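Local structure of dihydroorotase (Campylobacter jejuni subsp. jejuni, 3PNU) at residues K74-K77 against M78-L81; E102-L105 against Y106-D110; A244-E247 against L248-G252. The protein probably catalyses the reversible, zinc-dependent cyclization of N-carbamoyl-L-aspartate to (S)-dihydroorotate in de novo pyrimidine biosynthesis. One frame throughout, in Å; residues are numbered along the deposited sequence.

Interaction 1: residues K74-K77 against M78-L81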
ATOM      1  N   LYS A  74      -2.943 -31.670  19.686  1.00 57.14           N
ATOM      2  CA  LYS A  74      -3.452 -32.996  19.283  1.00 58.90           C
ATOM      3  C   LYS A  74      -4.868 -32.843  18.751  1.00 57.70           C
ATOM      4  O   LYS A  74      -5.206 -33.356  17.685  1.00 58.31           O
ATOM      5  CB  LYS A  74      -3.481 -33.984  20.464  1.00 60.32           C
ATOM      6  CG  LYS A  74      -4.013 -35.406  20.089  1.00 65.08           C
ATOM      7  CD  LYS A  74      -4.425 -36.264  21.327  1.00 69.92           C
ATOM      8  CE  LYS A  74      -3.269 -36.566  22.304  1.00 73.32           C
ATOM      9  NZ  LYS A  74      -2.187 -37.411  21.702  1.00 75.49           N
ATOM     10  N   ALA A  75      -5.687 -32.125  19.514  1.00 56.53           N
ATOM     11  CA  ALA A  75      -7.073 -31.881  19.150  1.00 56.21           C
ATOM     12  C   ALA A  75      -7.180 -31.285  17.745  1.00 55.74           C
ATOM     13  O   ALA A  75      -7.951 -31.768  16.921  1.00 56.41           O
ATOM     14  CB  ALA A  75      -7.726 -30.957  20.185  1.00 55.48           C
ATOM     15  N   TYR A  76      -6.391 -30.241  17.474  1.00 55.35           N
ATOM     16  CA  TYR A  76      -6.393 -29.564  16.157  1.00 53.49           C
ATOM     17  C   TYR A  76      -5.901 -30.503  15.060  1.00 52.81           C
ATOM     18  O   TYR A  76      -6.461 -30.544  13.956  1.00 49.94           O
ATOM     19  CB  TYR A  76      -5.540 -28.289  16.238  1.00 53.21           C
ATOM     20  CG  TYR A  76      -5.423 -27.483  14.964  1.00 51.48           C
ATOM     21  CD1 TYR A  76      -6.537 -27.224  14.173  1.00 49.12           C
ATOM     22  CD2 TYR A  76      -4.208 -26.904  14.594  1.00 50.39           C
ATOM     23  CE1 TYR A  76      -6.442 -26.474  13.018  1.00 48.63           C
ATOM     24  CE2 TYR A  76      -4.101 -26.126  13.440  1.00 47.45           C
ATOM     25  CZ  TYR A  76      -5.216 -25.916  12.658  1.00 49.41           C
ATOM     26  OH  TYR A  76      -5.123 -25.161  11.519  1.00 44.31           O
ATOM     27  N   LYS A  77      -4.852 -31.261  15.372  1.00 54.03           N
ATOM     28  CA  LYS A  77      -4.308 -32.245  14.426  1.00 55.69           C
ATOM     29  C   LYS A  77      -5.421 -33.203  14.017  1.00 57.28           C
ATOM     30  O   LYS A  77      -5.659 -33.426  12.823  1.00 55.89           O
ATOM     31  CB  LYS A  77      -3.154 -33.027  15.051  1.00 54.98           C
ATOM     32  CG  LYS A  77      -2.516 -34.048  14.107  1.00 54.79           C
ATOM     33  CD  LYS A  77      -1.270 -34.692  14.725  1.00 52.25           C
ATOM     34  CE  LYS A  77      -0.552 -35.581  13.724  1.00 52.68           C
ATOM     35  NZ  LYS A  77       0.654 -36.238  14.300  1.00 52.38           N
ATOM     36  N   MET A  78      -6.113 -33.761  15.014  1.00 59.32           N
ATOM     37  CA  MET A  78      -7.204 -34.678  14.722  1.00 61.51           C
ATOM     38  C   MET A  78      -8.158 -34.010  13.750  1.00 59.78           C
ATOM     39  O   MET A  78      -8.522 -34.602  12.729  1.00 60.15           O
ATOM     40  CB  MET A  78      -7.958 -35.113  15.996  1.00 63.80           C
ATOM     41  CG  MET A  78      -7.136 -35.973  16.986  1.00 70.23           C
ATOM     42  SD  MET A  78      -6.420 -37.512  16.301  1.00 83.67           S
ATOM     43  CE  MET A  78      -5.578 -38.185  17.760  1.00 80.85           C
ATOM     44  N   ARG A  79      -8.544 -32.768  14.051  1.00 58.58           N
ATOM     45  CA  ARG A  79      -9.473 -32.039  13.181  1.00 57.52           C
ATOM     46  C   ARG A  79      -8.917 -31.932  11.764  1.00 56.10           C
ATOM     47  O   ARG A  79      -9.646 -32.113  10.796  1.00 55.13           O
ATOM     48  CB  ARG A  79      -9.826 -30.647  13.746  1.00 57.85           C
ATOM     49  CG  ARG A  79     -10.523 -30.668  15.103  1.00 57.20           C
ATOM     50  CD  ARG A  79     -11.184 -29.315  15.455  1.00 56.90           C
ATOM     51  NE  ARG A  79     -10.237 -28.242  15.747  1.00 54.50           N
ATOM     52  CZ  ARG A  79      -9.706 -28.023  16.948  1.00 55.86           C
ATOM     53  NH1 ARG A  79     -10.003 -28.812  17.969  1.00 57.39           N
ATOM     54  NH2 ARG A  79      -8.855 -27.024  17.134  1.00 56.86           N
ATOM     55  N   ILE A  80      -7.618 -31.654  11.646  1.00 55.93           N
ATOM     56  CA  ILE A  80      -6.993 -31.555  10.322  1.00 55.75           C
ATOM     57  C   ILE A  80      -7.087 -32.894   9.608  1.00 56.21           C
ATOM     58  O   ILE A  80      -7.511 -32.956   8.457  1.00 55.81           O
ATOM     59  CB  ILE A  80      -5.499 -31.110  10.371  1.00 55.14           C
ATOM     60  CG1 ILE A  80      -5.358 -29.746  11.048  1.00 53.36           C
ATOM     61  CG2 ILE A  80      -4.934 -31.031   8.956  1.00 52.44           C
ATOM     62  CD1 ILE A  80      -3.954 -29.330  11.311  1.00 53.54           C
ATOM     63  N   LEU A  81      -6.695 -33.963  10.293  1.00 57.86           N
ATOM     64  CA  LEU A  81      -6.740 -35.311   9.698  1.00 59.70           C
ATOM     65  C   LEU A  81      -8.124 -35.687   9.161  1.00 61.44           C
ATOM     66  O   LEU A  81      -8.229 -36.274   8.084  1.00 60.83           O
ATOM     67  CB  LEU A  81      -6.231 -36.358  10.683  1.00 58.94           C
ATOM     68  CG  LEU A  81      -4.730 -36.276  10.966  1.00 58.37           C
ATOM     69  CD1 LEU A  81      -4.359 -37.281  12.056  1.00 58.52           C
ATOM     70  CD2 LEU A  81      -3.901 -36.505   9.688  1.00 51.09           C
TER
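Tyr76 and Ile80, one turn apart on a single helix, make the apolar heart of this contact. The CD1 methyl of Ile80 sits over the centre of the tyrosine ring in a CH-pi contact, 3.9 Å from the centroid of the Tyr76 ring and 13° off its normal. Ile80 reaches the ring through its longer branch: CG1 lies beside the backbone N (chi1 -59°) and passes 3.2 Å from the carbonyl O of Tyr76, so that the methyl beyond it arrives above the ring.

A polar side chain packs against the same tyrosine. Arg79 brings one face of its guanidinium over CA of Tyr76, with CZ of Arg79 3.7 Å from that atom. The two side chains cross at about a right angle, their planes 39° apart, and NH2 of Arg79 meets the ring obliquely at 3.8 Å from CD1 of Tyr76. The charge itself is engaged by Asp39, whose OD2 forms a salt bridge with NH2 and should limit rotation of the group.

A looser aliphatic pair lies on the exposed flank, where Lys74 and Met78 run side by side and CG of Lys74 is 3.9 Å from CE of Met78.

Beneath these side chains the backbone is regular alpha helix, each N-H from Met78 to Leu81 donating to the carbonyl four residues back; Met78 N lies 2.8 Å from Lys74 O.

Helix 70-84 joins parallel strands 56-59 and 90-93 in a beta-alpha-beta unit of the TIM barrel. Tyr76 and Ile80 face inward onto Ile59 and Met93 of these strands, onto Leu43 of helix 40-51, and onto Leu37, a predicted substrate-binding residue, while the Tyr76 hydroxyl makes a weak hydrogen bond to Arg38 O.

Interaction 2: residues E102-L105 against Y106-D110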
ATOM      1  N   GLU A 102      12.340 -26.402  29.617  1.00 61.01           N
ATOM      2  CA  GLU A 102      12.927 -27.623  29.072  1.00 62.37           C
ATOM      3  C   GLU A 102      11.996 -28.814  29.253  1.00 63.63           C
ATOM      4  O   GLU A 102      11.747 -29.566  28.303  1.00 64.18           O
ATOM      5  CB  GLU A 102      14.293 -27.888  29.708  1.00 62.18           C
ATOM      6  CG  GLU A 102      15.161 -28.946  28.996  1.00 64.99           C
ATOM      7  CD  GLU A 102      14.655 -30.392  29.142  1.00 68.79           C
ATOM      8  OE1 GLU A 102      15.054 -31.247  28.313  1.00 68.98           O
ATOM      9  OE2 GLU A 102      13.865 -30.677  30.076  1.00 71.36           O
ATOM     10  N   LYS A 103      11.462 -28.975  30.459  1.00 64.60           N
ATOM     11  CA  LYS A 103      10.566 -30.094  30.741  1.00 64.60           C
ATOM     12  C   LYS A 103       9.411 -30.142  29.747  1.00 62.90           C
ATOM     13  O   LYS A 103       9.099 -31.196  29.199  1.00 63.49           O
ATOM     14  CB  LYS A 103      10.049 -30.044  32.191  1.00 65.72           C
ATOM     15  CG  LYS A 103       9.132 -31.210  32.551  1.00 68.94           C
ATOM     16  CD  LYS A 103       8.854 -31.350  34.056  1.00 72.12           C
ATOM     17  CE  LYS A 103       8.136 -32.684  34.327  1.00 74.19           C
ATOM     18  NZ  LYS A 103       7.933 -32.979  35.776  1.00 75.99           N
ATOM     19  N   PHE A 104       8.775 -29.011  29.494  1.00 61.75           N
ATOM     20  CA  PHE A 104       7.658 -29.010  28.552  1.00 61.35           C
ATOM     21  C   PHE A 104       8.096 -29.319  27.122  1.00 61.04           C
ATOM     22  O   PHE A 104       7.392 -30.020  26.379  1.00 60.34           O
ATOM     23  CB  PHE A 104       6.917 -27.680  28.568  1.00 61.15           C
ATOM     24  CG  PHE A 104       5.872 -27.574  27.495  1.00 62.07           C
ATOM     25  CD1 PHE A 104       4.570 -27.968  27.735  1.00 62.73           C
ATOM     26  CD2 PHE A 104       6.202 -27.106  26.231  1.00 61.68           C
ATOM     27  CE1 PHE A 104       3.607 -27.879  26.743  1.00 62.66           C
ATOM     28  CE2 PHE A 104       5.246 -27.017  25.239  1.00 60.73           C
ATOM     29  CZ  PHE A 104       3.944 -27.404  25.498  1.00 61.77           C
ATOM     30  N   LEU A 105       9.249 -28.777  26.737  1.00 60.44           N
ATOM     31  CA  LEU A 105       9.776 -28.978  25.394  1.00 59.28           C
ATOM     32  C   LEU A 105      10.144 -30.433  25.156  1.00 59.59           C
ATOM     33  O   LEU A 105       9.891 -30.959  24.073  1.00 58.24           O
ATOM     34  CB  LEU A 105      10.982 -28.068  25.131  1.00 58.78           C
ATOM     35  CG  LEU A 105      10.683 -26.565  25.013  1.00 56.91           C
ATOM     36  CD1 LEU A 105      11.974 -25.748  24.942  1.00 54.43           C
ATOM     37  CD2 LEU A 105       9.810 -26.291  23.815  1.00 54.11           C
ATOM     38  N   TYR A 106      10.732 -31.085  26.161  1.00 60.27           N
ATOM     39  CA  TYR A 106      11.110 -32.492  26.023  1.00 61.36           C
ATOM     40  C   TYR A 106       9.907 -33.402  25.752  1.00 59.72           C
ATOM     41  O   TYR A 106      10.022 -34.378  25.026  1.00 59.71           O
ATOM     42  CB  TYR A 106      11.872 -33.004  27.253  1.00 62.92           C
ATOM     43  CG  TYR A 106      12.182 -34.496  27.159  1.00 68.14           C
ATOM     44  CD1 TYR A 106      13.329 -34.950  26.511  1.00 71.84           C
ATOM     45  CD2 TYR A 106      11.312 -35.446  27.699  1.00 72.34           C
ATOM     46  CE1 TYR A 106      13.604 -36.308  26.412  1.00 75.09           C
ATOM     47  CE2 TYR A 106      11.579 -36.800  27.604  1.00 73.66           C
ATOM     48  CZ  TYR A 106      12.726 -37.227  26.964  1.00 75.85           C
ATOM     49  OH  TYR A 106      12.995 -38.577  26.868  1.00 79.78           O
ATOM     50  N   SER A 107       8.759 -33.077  26.327  1.00 58.75           N
ATOM     51  CA  SER A 107       7.569 -33.880  26.117  1.00 58.55           C
ATOM     52  C   SER A 107       6.905 -33.594  24.777  1.00 58.24           C
ATOM     53  O   SER A 107       6.104 -34.397  24.303  1.00 59.94           O
ATOM     54  CB  SER A 107       6.554 -33.630  27.231  1.00 58.48           C
ATOM     55  OG  SER A 107       6.035 -32.316  27.166  1.00 60.70           O
ATOM     56  N   ALA A 108       7.234 -32.462  24.157  1.00 57.19           N
ATOM     57  CA  ALA A 108       6.610 -32.069  22.887  1.00 55.71           C
ATOM     58  C   ALA A 108       7.448 -32.304  21.625  1.00 54.92           C
ATOM     59  O   ALA A 108       6.903 -32.309  20.526  1.00 54.17           O
ATOM     60  CB  ALA A 108       6.214 -30.598  22.963  1.00 55.90           C
ATOM     61  N   LYS A 109       8.751 -32.518  21.778  1.00 54.41           N
ATOM     62  CA  LYS A 109       9.662 -32.657  20.625  1.00 55.54           C
ATOM     63  C   LYS A 109       9.252 -33.625  19.510  1.00 55.69           C
ATOM     64  O   LYS A 109       9.569 -33.391  18.338  1.00 56.08           O
ATOM     65  CB  LYS A 109      11.070 -33.027  21.103  1.00 55.52           C
ATOM     66  CG  LYS A 109      11.191 -34.402  21.701  1.00 59.55           C
ATOM     67  CD  LYS A 109      12.593 -34.644  22.262  1.00 64.48           C
ATOM     68  CE  LYS A 109      12.744 -36.056  22.836  1.00 66.29           C
ATOM     69  NZ  LYS A 109      12.488 -37.088  21.777  1.00 69.62           N
ATOM     70  N   ASP A 110       8.571 -34.707  19.872  1.00 55.48           N
ATOM     71  CA  ASP A 110       8.149 -35.702  18.899  1.00 55.53           C
ATOM     72  C   ASP A 110       6.753 -35.446  18.413  1.00 54.70           C
ATOM     73  O   ASP A 110       6.329 -36.056  17.451  1.00 55.93           O
ATOM     74  CB  ASP A 110       8.269 -37.098  19.494  1.00 56.24           C
ATOM     75  CG  ASP A 110       9.704 -37.435  19.875  1.00 57.84           C
ATOM     76  OD1 ASP A 110      10.611 -37.172  19.055  1.00 58.90           O
ATOM     77  OD2 ASP A 110       9.926 -37.963  20.985  1.00 58.00           O
TER
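Ser107 folds its hydroxyl back onto the carbonyl of Phe104, OG donating to Phe104 O at 2.8 Å. Its chi1 of 68° sets OG between its own backbone N and carbonyl carbon, from where it approaches the acceptor tilted out of the carbonyl plane. The same oxygen also receives weak bonds from the backbone N atoms of Ser107 and Ala108, so one strong and two weak donors converge on it.

This closely bonded turn marks a change in the helix. Tyr106 N still makes a good bond to Glu102 O at 2.8 Å, but Ala108 N turns to Leu105 O, only three residues back, at 3.1 Å and from 68° out of the carbonyl plane. Leu105 O is shared with a weak bond from Lys109 N. Beside it the apolar packing is light, with CE2 of Phe104 4.4 Å from CB of Ala108.

The solvent side is looser still. Glu102 and Tyr106 run alongside each other in van der Waals contact, the carboxylate atom OE1 of Glu102 coming 3.8 Å from CB of Tyr106, with the carboxylate and ring planes 27° apart. A phosphate ion, probably from the crystallisation liquor, lies next to Glu102. In the turn that follows Ala108, Lys109 NZ forms a 2.8 Å salt bridge with OD2 of its neighbour Asp110.

Buried Leu105 turns to Ala144 and Met145 of helix 135-147, and Phe104 stacks on Tyr100 in the preceding loop. On another side Ser107 and Ala108 touch Leu70 at the start of helix 70-84, so the short helix touches both 135-147 and 70-84, away from the annotated sites.

Interaction 3: residues A244-E247 against L248-G252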
ATOM      1  N   ALA A 244      16.074 -10.785  -6.070  1.00 38.69           N
ATOM      2  CA  ALA A 244      16.921 -11.566  -5.161  1.00 38.33           C
ATOM      3  C   ALA A 244      16.210 -12.831  -4.676  1.00 39.60           C
ATOM      4  O   ALA A 244      16.841 -13.882  -4.552  1.00 39.09           O
ATOM      5  CB  ALA A 244      17.377 -10.737  -4.000  1.00 36.56           C
ATOM      6  N   LEU A 245      14.900 -12.732  -4.408  1.00 39.52           N
ATOM      7  CA  LEU A 245      14.120 -13.898  -3.982  1.00 39.30           C
ATOM      8  C   LEU A 245      14.093 -14.935  -5.115  1.00 41.33           C
ATOM      9  O   LEU A 245      14.272 -16.133  -4.872  1.00 40.32           O
ATOM     10  CB  LEU A 245      12.686 -13.503  -3.596  1.00 38.66           C
ATOM     11  CG  LEU A 245      12.532 -12.577  -2.377  1.00 39.34           C
ATOM     12  CD1 LEU A 245      11.146 -11.950  -2.277  1.00 30.42           C
ATOM     13  CD2 LEU A 245      12.868 -13.334  -1.095  1.00 40.40           C
ATOM     14  N   CYS A 246      13.862 -14.467  -6.347  1.00 42.03           N
ATOM     15  CA  CYS A 246      13.813 -15.353  -7.511  1.00 44.27           C
ATOM     16  C   CYS A 246      15.162 -16.046  -7.754  1.00 44.34           C
ATOM     17  O   CYS A 246      15.216 -17.225  -8.049  1.00 43.29           O
ATOM     18  CB  CYS A 246      13.372 -14.584  -8.770  1.00 44.54           C
ATOM     19  SG  CYS A 246      11.659 -14.124  -8.754  1.00 44.86           S
ATOM     20  N   GLU A 247      16.244 -15.305  -7.625  1.00 46.18           N
ATOM     21  CA  GLU A 247      17.578 -15.858  -7.797  1.00 47.60           C
ATOM     22  C   GLU A 247      17.824 -17.011  -6.801  1.00 47.26           C
ATOM     23  O   GLU A 247      18.425 -18.020  -7.157  1.00 48.17           O
ATOM     24  CB  GLU A 247      18.606 -14.729  -7.677  1.00 48.42           C
ATOM     25  CG  GLU A 247      20.071 -15.085  -7.942  1.00 56.34           C
ATOM     26  CD  GLU A 247      20.796 -15.702  -6.735  1.00 67.79           C
ATOM     27  OE1 GLU A 247      21.997 -16.045  -6.874  1.00 72.39           O
ATOM     28  OE2 GLU A 247      20.181 -15.830  -5.648  1.00 75.42           O
ATOM     29  N   LEU A 248      17.333 -16.891  -5.571  1.00 46.27           N
ATOM     30  CA  LEU A 248      17.535 -17.954  -4.586  1.00 45.23           C
ATOM     31  C   LEU A 248      16.664 -19.154  -4.901  1.00 44.64           C
ATOM     32  O   LEU A 248      17.114 -20.290  -4.839  1.00 44.07           O
ATOM     33  CB  LEU A 248      17.254 -17.477  -3.155  1.00 44.78           C
ATOM     34  CG  LEU A 248      18.217 -16.483  -2.491  1.00 45.60           C
ATOM     35  CD1 LEU A 248      17.720 -16.161  -1.086  1.00 42.70           C
ATOM     36  CD2 LEU A 248      19.651 -17.016  -2.422  1.00 43.25           C
ATOM     37  N   ALA A 249      15.408 -18.901  -5.221  1.00 44.86           N
ATOM     38  CA  ALA A 249      14.484 -19.976  -5.536  1.00 45.24           C
ATOM     39  C   ALA A 249      14.893 -20.680  -6.829  1.00 45.43           C
ATOM     40  O   ALA A 249      15.037 -21.903  -6.862  1.00 47.09           O
ATOM     41  CB  ALA A 249      13.055 -19.440  -5.644  1.00 43.86           C
ATOM     42  N   PHE A 250      15.110 -19.909  -7.886  1.00 45.53           N
ATOM     43  CA  PHE A 250      15.448 -20.494  -9.194  1.00 45.00           C
ATOM     44  C   PHE A 250      16.742 -21.274  -9.194  1.00 45.30           C
ATOM     45  O   PHE A 250      16.860 -22.240  -9.935  1.00 46.67           O
ATOM     46  CB  PHE A 250      15.482 -19.450 -10.317  1.00 44.18           C
ATOM     47  CG  PHE A 250      14.177 -18.738 -10.536  1.00 41.53           C
ATOM     48  CD1 PHE A 250      12.973 -19.380 -10.325  1.00 38.87           C
ATOM     49  CD2 PHE A 250      14.158 -17.450 -11.040  1.00 41.15           C
ATOM     50  CE1 PHE A 250      11.762 -18.723 -10.554  1.00 41.70           C
ATOM     51  CE2 PHE A 250      12.956 -16.799 -11.275  1.00 39.89           C
ATOM     52  CZ  PHE A 250      11.759 -17.441 -11.029  1.00 37.85           C
ATOM     53  N   SER A 251      17.707 -20.863  -8.375  1.00 45.48           N
ATOM     54  CA  SER A 251      18.983 -21.563  -8.296  1.00 44.84           C
ATOM     55  C   SER A 251      18.889 -22.782  -7.369  1.00 44.82           C
ATOM     56  O   SER A 251      19.832 -23.544  -7.262  1.00 46.15           O
ATOM     57  CB  SER A 251      20.057 -20.640  -7.753  1.00 44.64           C
ATOM     58  OG  SER A 251      19.804 -20.333  -6.379  1.00 46.48           O
ATOM     59  N   GLY A 252      17.759 -22.951  -6.694  1.00 44.07           N
ATOM     60  CA  GLY A 252      17.577 -24.051  -5.760  1.00 44.11           C
ATOM     61  C   GLY A 252      18.447 -23.960  -4.518  1.00 44.16           C
ATOM     62  O   GLY A 252      18.658 -24.965  -3.852  1.00 45.05           O
TER
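Leu248, Ala249 and Phe250 each donate their backbone N-H to the carbonyl four residues back, Phe250 N to Cys246 O being the short one at 2.7 Å, before a Schellman motif, in which Gly252 has a positive phi of 68°, readily adopted by glycine, and its N bonds back to Ala249 O at 2.9 Å, closes the helix.

Cys246 and Phe250 form the main side-chain pair. With CG beside its backbone N (chi1 -60°), Phe250 lays its ring back along the preceding turn, and CE2 of Phe250 comes within 3.4 Å of CB of Cys246. CA of Cys246 lies over one face of that ring, displaced toward the rim. The sulfur makes an oblique sulfur-aromatic contact, SG of Cys246 standing 4.7 Å from the centroid of the Phe250 ring.

At the last turn Glu247 O accepts Ser251 N at 3.2 Å, and OG of Ser251 lies 2.8 Å from the same oxygen and 3.1 Å from Leu248 O. The Glu247 side chain takes a separate course: it bends at chi2, bringing its carboxylate back across the start of Leu248, with OE2 of Glu247 3.5 Å from CD2 of Leu248.

Helix 239-250 rests on helix 193-201 through Ala244, Leu245 and Leu248, which touch Cys196, while Cys246 and Ala249 meet Leu214 in a loop. At its C-terminal end, Phe250 meets Phe293 of helix 285-296 edge-to-face, and Phe250 O accepts bonds from Ser297 OG, in the short link between helices 285-296 and 299-314, and from Asn301 ND2 of helix 299-314. Strand 256-258 of the parallel barrel sheet follows shortly after.

Each contact is local to one helix of the barrel's outer layer, the second and third running on into the turn that follows. Interactions 1 and 2 are neighbours, their nearest atoms about 6 Å apart, and Leu70 of helix 70-84 ties the second helix to the first. Interaction 3 lies across the chain's centre from interaction 1, the two centres 34 Å apart. It has the most buried residues, and its ring packs on a cysteine; in interaction 1 a buried methyl-on-ring pair borders an exposed flank. Interaction 2 is the most peripheral, with half of its touching residues exposed. Interactions 2 and 3 both include a serine folded back on a carbonyl near a helix end, whereas 74-81 is uninterrupted helix.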